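Local coordinates for protein hypothetical aldose 1-epimerase (Klebsiella pneumoniae subsp. pneumoniae MGH 78578, PDB 3TY1) that is of unproven function but probably binds carbohydrate, with the supersandwich fold of the galactose mutarotase clan to which aldose 1-epimerases belong, at residues Glu112-Cys117 with Tyr210-Gly215; Pro203-Ile208 with Lys332-Leu337; Leu226-Ser231 with Ala366-Asp371. All blocks are in the same frame, centred on the assembly; numbering follows the deposited sequence. Where two conformers were deposited one is given.

Strand 204-214 joins two of the three contacts: its far half pairs with strand 114-119 in interaction 1, its beginning with the short strand 335-337 in interaction 2. Their centres lie about 21 Å apart, yet the contacts meet where Ile-208 CD1 packs 3.5 Å from Cys-117 O. The centre of interaction 1 lies about 4 Å from that of the chain; its sulfate, probably from the crystallisation liquor and held by His-211 and His-136, may mark a pocket of the kind that takes sugars in this clan. Interaction 3, where 226-231 meets the end of helix 355-369, is peripheral: its centre lies about 23 Å from that of interaction 1 and 27 Å from that of interaction 2.

Interaction 1: Glu112-Cys117 with Tyr210-Gly215; sequences EMMVRC and YHSNFG. With SO4 (sulfate ion), chain L.
The His-211 ring meets Cys-117 SG obliquely, the sulfur 3.8 Å from CD2 of His-211, and carries polar partners at its edge. NE2 gives a 2.8 Å hydrogen bond to sulfate O3, while ND1 donates to a lone pair of Asn-213 OD1 lying in the ring plane; together these bonds fix the ring's rotation. His-136 also binds the sulfate, and Trp-301 and Phe-110 meet the His-211 ring. The Arg-116 guanidinium has Met-114 CE over one face, near its rim, and its plane stands 73° from the Tyr-210 ring; Asp-194 forms a salt bridge with Arg-116 NE and a hydrogen bond with Tyr-210 OH. Met-114 and Met-113 are selenomethionines, and SE of Met-114 makes a Met-aromatic contact 3.7 Å from CD2 of Tyr-210. The backbones form antiparallel strands inside the supersandwich, Val-115 and His-211 being a hydrogen-bonded pair, and Met-113 with Met-114 forms a classic beta bulge opposite Leu-71. Beyond the pair, Asn-213 N donates to Met-113 O, and ND2 of Asn-213 reaches Glu-112 O at 2.8 Å, nearly in its own amide plane. Trp-83 NE1 gives Glu-112 O a second bond. Met-113 CE comes obliquely to Phe-214 CZ at 3.8 Å.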
loop_
_atom_site.group_PDB
_atom_site.type_symbol
_atom_site.label_atom_id
_atom_site.label_comp_id
_atom_site.label_asym_id
_atom_site.label_seq_id
_atom_site.Cartn_x
_atom_site.Cartn_y
_atom_site.Cartn_z
ATOM N N GLU A 112 2.668 -5.051 -19.413
ATOM C CA GLU A 112 3.584 -6.140 -19.670
ATOM C C GLU A 112 3.226 -6.982 -20.899
ATOM O O GLU A 112 2.087 -7.049 -21.325
ATOM C CB GLU A 112 3.642 -7.045 -18.427
ATOM C CG GLU A 112 4.036 -6.358 -17.140
ATOM C CD GLU A 112 2.868 -5.931 -16.232
ATOM O OE1 GLU A 112 1.785 -5.558 -16.729
ATOM O OE2 GLU A 112 3.047 -5.970 -15.007
HETATM N N MSE A 113 4.256 -7.620 -21.426
HETATM C CA MSE A 113 4.184 -8.584 -22.484
HETATM C C MSE A 113 3.614 -9.913 -21.956
HETATM O O MSE A 113 2.898 -10.596 -22.687
HETATM C CB MSE A 113 5.571 -8.772 -23.100
HETATM C CG MSE A 113 5.627 -9.749 -24.236
HETATM SE SE MSE A 113 6.117 -11.581 -23.716
HETATM C CE MSE A 113 4.742 -12.416 -24.527
HETATM N N MSE A 114 3.943 -10.304 -20.722
HETATM C CA MSE A 114 3.362 -11.550 -20.143
HETATM C C MSE A 114 3.114 -11.376 -18.634
HETATM O O MSE A 114 4.052 -11.173 -17.885
HETATM C CB MSE A 114 4.251 -12.787 -20.452
HETATM C CG MSE A 114 3.540 -14.154 -20.484
HETATM SE SE MSE A 114 2.890 -14.669 -18.739
HETATM C CE MSE A 114 4.613 -14.939 -17.864
ATOM N N VAL A 115 1.843 -11.417 -18.233
ATOM C CA VAL A 115 1.431 -11.364 -16.842
ATOM C C VAL A 115 0.850 -12.703 -16.405
ATOM O O VAL A 115 -0.037 -13.211 -17.070
ATOM C CB VAL A 115 0.307 -10.335 -16.603
ATOM C CG1 VAL A 115 -0.029 -10.308 -15.081
ATOM C CG2 VAL A 115 0.716 -8.987 -17.100
ATOM N N ARG A 116 1.345 -13.280 -15.305
ATOM C CA ARG A 116 0.707 -14.479 -14.746
ATOM C C ARG A 116 -0.511 -13.975 -13.985
ATOM O O ARG A 116 -0.362 -13.294 -12.983
ATOM C CB ARG A 116 1.673 -15.227 -13.839
ATOM C CG ARG A 116 2.804 -15.904 -14.628
ATOM C CD ARG A 116 3.910 -16.492 -13.725
ATOM N NE ARG A 116 5.018 -17.089 -14.490
ATOM C CZ ARG A 116 6.073 -16.406 -14.960
ATOM N NH1 ARG A 116 6.142 -15.113 -14.808
ATOM N NH2 ARG A 116 7.065 -17.033 -15.617
ATOM N N CYS A 117 -1.703 -14.271 -14.499
ATOM C CA CYS A 117 -2.964 -13.840 -13.905
ATOM C C CYS A 117 -3.469 -15.041 -13.103
ATOM O O CYS A 117 -4.116 -15.932 -13.646
ATOM C CB CYS A 117 -3.937 -13.456 -14.996
ATOM S SG CYS A 117 -3.364 -12.062 -15.989
ATOM N N TYR A 210 -1.919 -17.313 -18.694
ATOM C CA TYR A 210 -0.653 -16.756 -19.169
ATOM C C TYR A 210 -1.012 -15.674 -20.196
ATOM O O TYR A 210 -1.156 -15.936 -21.400
ATOM C CB TYR A 210 0.227 -17.868 -19.732
ATOM C CG TYR A 210 0.889 -18.642 -18.614
ATOM C CD1 TYR A 210 0.227 -19.635 -17.931
ATOM C CD2 TYR A 210 2.176 -18.306 -18.192
ATOM C CE1 TYR A 210 0.841 -20.294 -16.859
ATOM C CE2 TYR A 210 2.776 -18.961 -17.209
ATOM C CZ TYR A 210 2.117 -19.958 -16.522
ATOM O OH TYR A 210 2.756 -20.566 -15.475
ATOM N N HIS A 211 -1.186 -14.459 -19.697
ATOM C CA HIS A 211 -1.769 -13.360 -20.435
ATOM C C HIS A 211 -0.665 -12.730 -21.279
ATOM O O HIS A 211 0.112 -11.901 -20.796
ATOM C CB HIS A 211 -2.378 -12.394 -19.395
ATOM C CG HIS A 211 -3.382 -11.433 -19.926
ATOM N ND1 HIS A 211 -3.115 -10.579 -20.972
ATOM C CD2 HIS A 211 -4.617 -11.099 -19.470
ATOM C CE1 HIS A 211 -4.143 -9.765 -21.144
ATOM N NE2 HIS A 211 -5.077 -10.069 -20.258
ATOM N N SER A 212 -0.588 -13.145 -22.538
ATOM C CA SER A 212 0.556 -12.818 -23.410
ATOM C C SER A 212 0.130 -11.795 -24.451
ATOM O O SER A 212 -0.813 -12.043 -25.221
ATOM C CB SER A 212 1.108 -14.111 -24.004
ATOM O OG SER A 212 1.295 -15.121 -22.978
ATOM N N ASN A 213 0.844 -10.666 -24.523
ATOM C CA ASN A 213 0.351 -9.458 -25.186
ATOM C C ASN A 213 1.276 -8.950 -26.268
ATOM O O ASN A 213 2.462 -8.738 -26.017
ATOM C CB ASN A 213 0.114 -8.389 -24.091
ATOM C CG ASN A 213 -0.616 -8.976 -22.880
ATOM O OD1 ASN A 213 -1.658 -9.573 -23.043
ATOM N ND2 ASN A 213 -0.050 -8.842 -21.690
ATOM N N PHE A 214 0.729 -8.732 -27.466
ATOM C CA PHE A 214 1.543 -8.421 -28.656
ATOM C C PHE A 214 0.930 -7.215 -29.348
ATOM O O PHE A 214 -0.267 -7.195 -29.605
ATOM C CB PHE A 214 1.571 -9.621 -29.636
ATOM C CG PHE A 214 1.999 -10.908 -28.994
ATOM C CD1 PHE A 214 3.344 -11.236 -28.863
ATOM C CD2 PHE A 214 1.052 -11.770 -28.453
ATOM C CE1 PHE A 214 3.739 -12.437 -28.239
ATOM C CE2 PHE A 214 1.432 -12.929 -27.817
ATOM C CZ PHE A 214 2.798 -13.287 -27.724
ATOM N N GLY A 215 1.749 -6.198 -29.596
ATOM C CA GLY A 215 1.301 -4.993 -30.303
ATOM C C GLY A 215 2.138 -4.859 -31.558
ATOM O O GLY A 215 2.632 -5.882 -32.127
HETATM S S SO4 L . -8.006 -7.855 -19.681
HETATM O O1 SO4 L . -7.138 -6.735 -20.060
HETATM O O2 SO4 L . -8.653 -8.434 -20.879
HETATM O O3 SO4 L . -7.239 -8.901 -18.999
HETATM O O4 SO4 L . -9.023 -7.350 -18.757
#

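Interaction 2: Pro203-Ile208 with Lys332-Leu337; sequences PHDYQI and KRVKQL
Tyr-206 takes the crowded position for its first torsion (chi1 75°), CG lying between its backbone N and carbonyl carbon, and this swings the ring across to Lys-335 and Leu-337. Lys-335 CB sits over one face of the ring toward its rim, 3.5 Å from Tyr-206 CE1, a CH-pi contact with CB 26° off the ring normal. Leu-337 CB reaches Tyr-206 CD1 obliquely at 3.8 Å. From the ring, the Lys-335 chain folds back, bent at chi2 and chi4, and its NZ donates to Arg-333 O, with Thr-319 O as a second acceptor.

On the other face of the sheet Asp-205 and Gln-336 lie side by side; the bond from Gln-336 NE2 to Asp-205 OD1 is weak at 3.5 Å and doubtful, since Gln-336 has a second conformer. The Val-334 and Asp-205 side chains cross at about a right angle, CG1 of Val-334 lying 3.6 Å from CG of Asp-205, and CG2 of Val-334 lies against the amide of Gln-207, whose NE2 is bound by Ser-320.

The short strand 335-337 pairs antiparallel with the start of strand 204-214, just after the helix 325-330 closes in a Schellman motif at Lys-332. His-204 and Leu-337 exchange two backbone bonds, the one from Leu-337 N to His-204 O measuring 2.9 Å. Tyr-206 N donates to Lys-335 O at 3.0 Å, whereas the return bond from Lys-335 N to Tyr-206 O is weak.

Pairing is thus firmer at the His-204 end. Asp-205 and Gln-336 lie on the more exposed side, whereas on the face of Tyr-206 and Leu-337, both buried, the contact relies on aliphatic carbon against an aromatic ring, backed by Leu-196, Ala-343 and Phe-345.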
loop_
_atom_site.group_PDB
_atom_site.type_symbol
_atom_site.label_atom_id
_atom_site.label_comp_id
_atom_site.label_asym_id
_atom_site.label_seq_id
_atom_site.Cartn_x
_atom_site.Cartn_y
_atom_site.Cartn_z
ATOM N N PRO A 203 -6.433 -29.388 0.310
ATOM C CA PRO A 203 -6.519 -29.049 -1.101
ATOM C C PRO A 203 -6.923 -27.602 -1.255
ATOM O O PRO A 203 -7.706 -27.117 -0.445
ATOM C CB PRO A 203 -7.650 -29.950 -1.615
ATOM C CG PRO A 203 -8.435 -30.360 -0.360
ATOM C CD PRO A 203 -7.375 -30.470 0.677
ATOM N N HIS A 204 -6.378 -26.924 -2.266
ATOM C CA HIS A 204 -6.749 -25.556 -2.544
ATOM C C HIS A 204 -7.034 -25.359 -4.026
ATOM O O HIS A 204 -6.386 -25.967 -4.904
ATOM C CB HIS A 204 -5.684 -24.571 -2.040
ATOM C CG HIS A 204 -6.227 -23.203 -1.833
ATOM N ND1 HIS A 204 -6.492 -22.349 -2.882
ATOM C CD2 HIS A 204 -6.624 -22.559 -0.713
ATOM C CE1 HIS A 204 -7.024 -21.237 -2.415
ATOM N NE2 HIS A 204 -7.123 -21.340 -1.102
ATOM N N ASP A 205 -8.026 -24.524 -4.301
ATOM C CA ASP A 205 -8.321 -24.095 -5.672
ATOM C C ASP A 205 -7.161 -23.295 -6.283
ATOM O O ASP A 205 -6.398 -22.675 -5.560
ATOM C CB ASP A 205 -9.561 -23.177 -5.712
ATOM C CG ASP A 205 -10.858 -23.906 -5.478
ATOM O OD1 ASP A 205 -10.897 -25.161 -5.402
ATOM O OD2 ASP A 205 -11.858 -23.186 -5.381
ATOM N N TYR A 206 -7.020 -23.362 -7.603
ATOM C CA TYR A 206 -6.113 -22.476 -8.309
ATOM C C TYR A 206 -6.668 -22.235 -9.692
ATOM O O TYR A 206 -7.472 -23.027 -10.186
ATOM C CB TYR A 206 -4.686 -23.021 -8.357
ATOM C CG TYR A 206 -4.442 -24.175 -9.329
ATOM C CD1 TYR A 206 -4.641 -25.509 -8.944
ATOM C CD2 TYR A 206 -4.013 -23.922 -10.617
ATOM C CE1 TYR A 206 -4.395 -26.553 -9.846
ATOM C CE2 TYR A 206 -3.773 -24.938 -11.511
ATOM C CZ TYR A 206 -3.957 -26.239 -11.135
ATOM O OH TYR A 206 -3.704 -27.183 -12.085
ATOM N N GLN A 207 -6.281 -21.098 -10.253
ATOM C CA GLN A 207 -6.557 -20.716 -11.625
ATOM C C GLN A 207 -5.350 -19.974 -12.186
ATOM O O GLN A 207 -4.683 -19.253 -11.447
ATOM C CB GLN A 207 -7.735 -19.765 -11.723
ATOM C CG GLN A 207 -9.046 -20.233 -11.142
ATOM C CD GLN A 207 -10.054 -19.123 -11.175
ATOM O OE1 GLN A 207 -10.086 -18.285 -10.260
ATOM N NE2 GLN A 207 -10.868 -19.074 -12.249
ATOM N N ILE A 208 -5.101 -20.096 -13.487
ATOM C CA ILE A 208 -4.007 -19.312 -14.118
ATOM C C ILE A 208 -4.299 -19.013 -15.573
ATOM O O ILE A 208 -4.770 -19.870 -16.281
ATOM C CB ILE A 208 -2.628 -20.027 -13.967
ATOM C CG1 ILE A 208 -1.451 -19.246 -14.597
ATOM C CG2 ILE A 208 -2.688 -21.480 -14.515
ATOM C CD1 ILE A 208 -1.188 -17.853 -13.970
ATOM N N LYS A 332 -17.167 -25.260 -13.630
ATOM C CA LYS A 332 -16.237 -26.349 -13.294
ATOM C C LYS A 332 -14.851 -26.282 -13.927
ATOM O O LYS A 332 -14.237 -27.315 -14.161
ATOM C CB LYS A 332 -16.871 -27.726 -13.611
ATOM C CG LYS A 332 -18.254 -27.947 -13.076
ATOM C CD LYS A 332 -18.333 -27.826 -11.566
ATOM C CE LYS A 332 -19.597 -28.544 -11.037
ATOM N NZ LYS A 332 -19.956 -28.088 -9.661
ATOM N N ARG A 333 -14.358 -25.086 -14.232
ATOM C CA ARG A 333 -12.999 -24.946 -14.758
ATOM C C ARG A 333 -11.951 -24.644 -13.666
ATOM O O ARG A 333 -10.756 -24.781 -13.932
ATOM C CB ARG A 333 -12.963 -23.908 -15.874
ATOM C CG ARG A 333 -13.636 -24.389 -17.151
ATOM C CD ARG A 333 -13.506 -23.327 -18.236
ATOM N NE ARG A 333 -14.328 -22.150 -17.946
ATOM C CZ ARG A 333 -15.610 -22.020 -18.285
ATOM N NH1 ARG A 333 -16.240 -22.979 -18.963
ATOM N NH2 ARG A 333 -16.271 -20.917 -17.961
ATOM N N VAL A 334 -12.383 -24.268 -12.452
ATOM C CA VAL A 334 -11.441 -24.048 -11.353
ATOM C C VAL A 334 -10.823 -25.408 -10.970
ATOM O O VAL A 334 -11.527 -26.328 -10.626
ATOM C CB VAL A 334 -12.114 -23.377 -10.148
ATOM C CG1 VAL A 334 -11.153 -23.291 -8.972
ATOM C CG2 VAL A 334 -12.590 -21.998 -10.548
ATOM N N LYS A 335 -9.504 -25.504 -11.063
ATOM C CA LYS A 335 -8.770 -26.733 -10.779
ATOM C C LYS A 335 -8.481 -26.739 -9.285
ATOM O O LYS A 335 -8.596 -25.697 -8.641
ATOM C CB LYS A 335 -7.447 -26.734 -11.598
ATOM C CG LYS A 335 -7.569 -26.417 -13.153
ATOM C CD LYS A 335 -8.593 -27.351 -13.882
ATOM C CE LYS A 335 -8.674 -27.218 -15.451
ATOM N NZ LYS A 335 -9.545 -26.125 -16.049
ATOM N N GLN A 336 -8.148 -27.907 -8.741
ATOM C CA GLN A 336 -7.776 -28.095 -7.332
ATOM C C GLN A 336 -6.373 -28.729 -7.260
ATOM O O GLN A 336 -6.031 -29.574 -8.097
ATOM C CB GLN A 336 -8.788 -29.012 -6.640
ATOM C CG GLN A 336 -10.190 -28.399 -6.477
ATOM C CD GLN A 336 -10.998 -28.394 -7.768
ATOM O OE1 GLN A 336 -11.037 -29.395 -8.493
ATOM N NE2 GLN A 336 -11.652 -27.271 -8.054
ATOM N N LEU A 337 -5.558 -28.326 -6.289
ATOM C CA LEU A 337 -4.224 -28.890 -6.107
ATOM C C LEU A 337 -4.200 -29.531 -4.730
ATOM O O LEU A 337 -4.499 -28.883 -3.720
ATOM C CB LEU A 337 -3.157 -27.795 -6.266
ATOM C CG LEU A 337 -1.710 -28.122 -6.676
ATOM C CD1 LEU A 337 -1.595 -29.089 -7.864
ATOM C CD2 LEU A 337 -0.944 -26.791 -6.952
#

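Interaction 3: Leu226-Ser231 with Ala366-Asp371; sequences LAPISS and AKIQGD
Gln-369, in the last turn of helix 355-369, reaches across to the backbone of Ile-229 and grips it with both ends of its amide. The pair of bonds joins the C-terminal helix to 226-231, which ends the edge strand 224-229 of a ten-stranded antiparallel sheet in the supersandwich and turns a corner at Ser-230. Ile-229 N donates to Gln-369 OE1 at 2.9 Å, and Gln-369 NE2 donates to Ile-229 O at 3.0 Å, with that oxygen almost in the amide plane of Gln-369. The two bonds fix the rotation of the amide and identify which end is oxygen and which is nitrogen. The reach depends on CG standing anti to the backbone N of Gln-369 (chi1 -174°), followed by a bend at chi2 of 72° that turns the amide onto the strand.

Close packing accompanies the polar grip. Pro-228 turns its ring toward the helix, and CB of Pro-228 lies 3.7 Å from CG2 of Ile-368, the two side chains meeting at a slant; Ile-365 from one turn earlier also touches the proline. The CB of Ile-229 points away from the helix.

The looser side lies around the helix end, which is exposed beyond Gln-369. Gly-370, with positive phi, takes the chain out of the helix while its N still bonds to Ala-366 O. A water bridges Ala-227 O (3.0 Å) and Gln-369 OE1 (3.1 Å), donating to both, so that this side-chain oxygen accepts from both the water and Ile-229 N.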
loop_
_atom_site.group_PDB
_atom_site.type_symbol
_atom_site.label_atom_id
_atom_site.label_comp_id
_atom_site.label_asym_id
_atom_site.label_seq_id
_atom_site.Cartn_x
_atom_site.Cartn_y
_atom_site.Cartn_z
ATOM N N LEU A 226 -3.611 -17.222 -35.622
ATOM C CA LEU A 226 -3.564 -18.602 -36.096
ATOM C C LEU A 226 -3.675 -19.550 -34.906
ATOM O O LEU A 226 -2.973 -19.408 -33.920
ATOM C CB LEU A 226 -2.241 -18.871 -36.833
ATOM C CG LEU A 226 -1.749 -17.853 -37.871
ATOM C CD1 LEU A 226 -0.360 -18.181 -38.414
ATOM C CD2 LEU A 226 -2.786 -17.662 -38.977
ATOM N N ALA A 227 -4.535 -20.557 -34.998
ATOM C CA ALA A 227 -4.606 -21.590 -33.955
ATOM C C ALA A 227 -5.449 -22.749 -34.453
ATOM O O ALA A 227 -6.353 -22.496 -35.238
ATOM C CB ALA A 227 -5.240 -21.014 -32.686
ATOM N N PRO A 228 -5.145 -23.992 -34.023
ATOM C CA PRO A 228 -5.938 -25.173 -34.330
ATOM C C PRO A 228 -7.019 -25.245 -33.261
ATOM O O PRO A 228 -6.696 -25.331 -32.079
ATOM C CB PRO A 228 -4.944 -26.323 -34.214
ATOM C CG PRO A 228 -3.923 -25.894 -33.327
ATOM C CD PRO A 228 -4.001 -24.370 -33.181
ATOM N N ILE A 229 -8.281 -25.194 -33.684
ATOM C CA ILE A 229 -9.372 -25.093 -32.724
ATOM C C ILE A 229 -10.585 -25.938 -33.090
ATOM O O ILE A 229 -10.902 -26.149 -34.264
ATOM C CB ILE A 229 -9.797 -23.598 -32.444
ATOM C CG1 ILE A 229 -10.551 -22.958 -33.618
ATOM C CG2 ILE A 229 -8.586 -22.733 -32.058
ATOM C CD1 ILE A 229 -11.171 -21.626 -33.245
ATOM N N SER A 230 -11.228 -26.443 -32.040
ATOM C CA SER A 230 -12.479 -27.190 -32.219
ATOM C C SER A 230 -13.664 -26.227 -32.155
ATOM O O SER A 230 -14.609 -26.373 -32.946
ATOM C CB SER A 230 -12.628 -28.350 -31.228
ATOM O OG SER A 230 -12.603 -27.895 -29.899
ATOM N N SER A 231 -13.632 -25.238 -31.260
ATOM C CA SER A 231 -14.721 -24.255 -31.213
ATOM C C SER A 231 -14.275 -22.891 -30.764
ATOM O O SER A 231 -13.230 -22.742 -30.141
ATOM C CB SER A 231 -15.883 -24.757 -30.345
ATOM O OG SER A 231 -15.470 -24.866 -29.004
ATOM N N ALA A 366 -1.992 -26.060 -39.303
ATOM C CA ALA A 366 -2.862 -26.721 -40.307
ATOM C C ALA A 366 -2.844 -28.252 -40.179
ATOM O O ALA A 366 -3.837 -28.908 -40.443
ATOM C CB ALA A 366 -2.492 -26.278 -41.728
ATOM N N LYS A 367 -1.710 -28.821 -39.789
ATOM C CA LYS A 367 -1.595 -30.262 -39.548
ATOM C C LYS A 367 -2.384 -30.703 -38.298
ATOM O O LYS A 367 -3.041 -31.731 -38.319
ATOM C CB LYS A 367 -0.124 -30.675 -39.413
ATOM C CG LYS A 367 0.092 -32.166 -39.203
ATOM C CD LYS A 367 1.541 -32.573 -39.388
ATOM C CE LYS A 367 1.697 -34.090 -39.333
ATOM N NZ LYS A 367 3.127 -34.465 -39.513
ATOM N N ILE A 368 -2.306 -29.938 -37.214
ATOM C CA ILE A 368 -3.052 -30.237 -35.971
ATOM C C ILE A 368 -4.563 -30.075 -36.208
ATOM O O ILE A 368 -5.360 -30.895 -35.751
ATOM C CB ILE A 368 -2.598 -29.349 -34.785
ATOM C CG1 ILE A 368 -1.132 -29.641 -34.426
ATOM C CG2 ILE A 368 -3.450 -29.622 -33.539
ATOM C CD1 ILE A 368 -0.543 -28.655 -33.435
ATOM N N GLN A 369 -4.940 -29.039 -36.957
ATOM C CA GLN A 369 -6.338 -28.799 -37.318
ATOM C C GLN A 369 -6.860 -29.940 -38.150
ATOM O O GLN A 369 -8.004 -30.341 -37.980
ATOM C CB GLN A 369 -6.498 -27.502 -38.115
ATOM C CG GLN A 369 -7.952 -27.089 -38.411
ATOM C CD GLN A 369 -8.693 -26.595 -37.182
ATOM O OE1 GLN A 369 -8.220 -25.707 -36.493
ATOM N NE2 GLN A 369 -9.885 -27.139 -36.930
ATOM N N GLY A 370 -6.031 -30.414 -39.086
ATOM C CA GLY A 370 -6.364 -31.552 -39.949
ATOM C C GLY A 370 -7.704 -31.353 -40.623
ATOM O O GLY A 370 -7.968 -30.269 -41.160
ATOM N N ASP A 371 -8.557 -32.380 -40.561
ATOM C CA ASP A 371 -9.930 -32.296 -41.079
ATOM C C ASP A 371 -11.022 -31.870 -40.071
ATOM O O ASP A 371 -12.221 -31.938 -40.404
ATOM C CB ASP A 371 -10.331 -33.636 -41.722
ATOM C CG ASP A 371 -9.517 -33.953 -42.973
ATOM O OD1 ASP A 371 -9.007 -32.999 -43.614
ATOM O OD2 ASP A 371 -9.404 -35.155 -43.324
HETATM O O HOH W 1 -6.948 -23.322 -38.098
#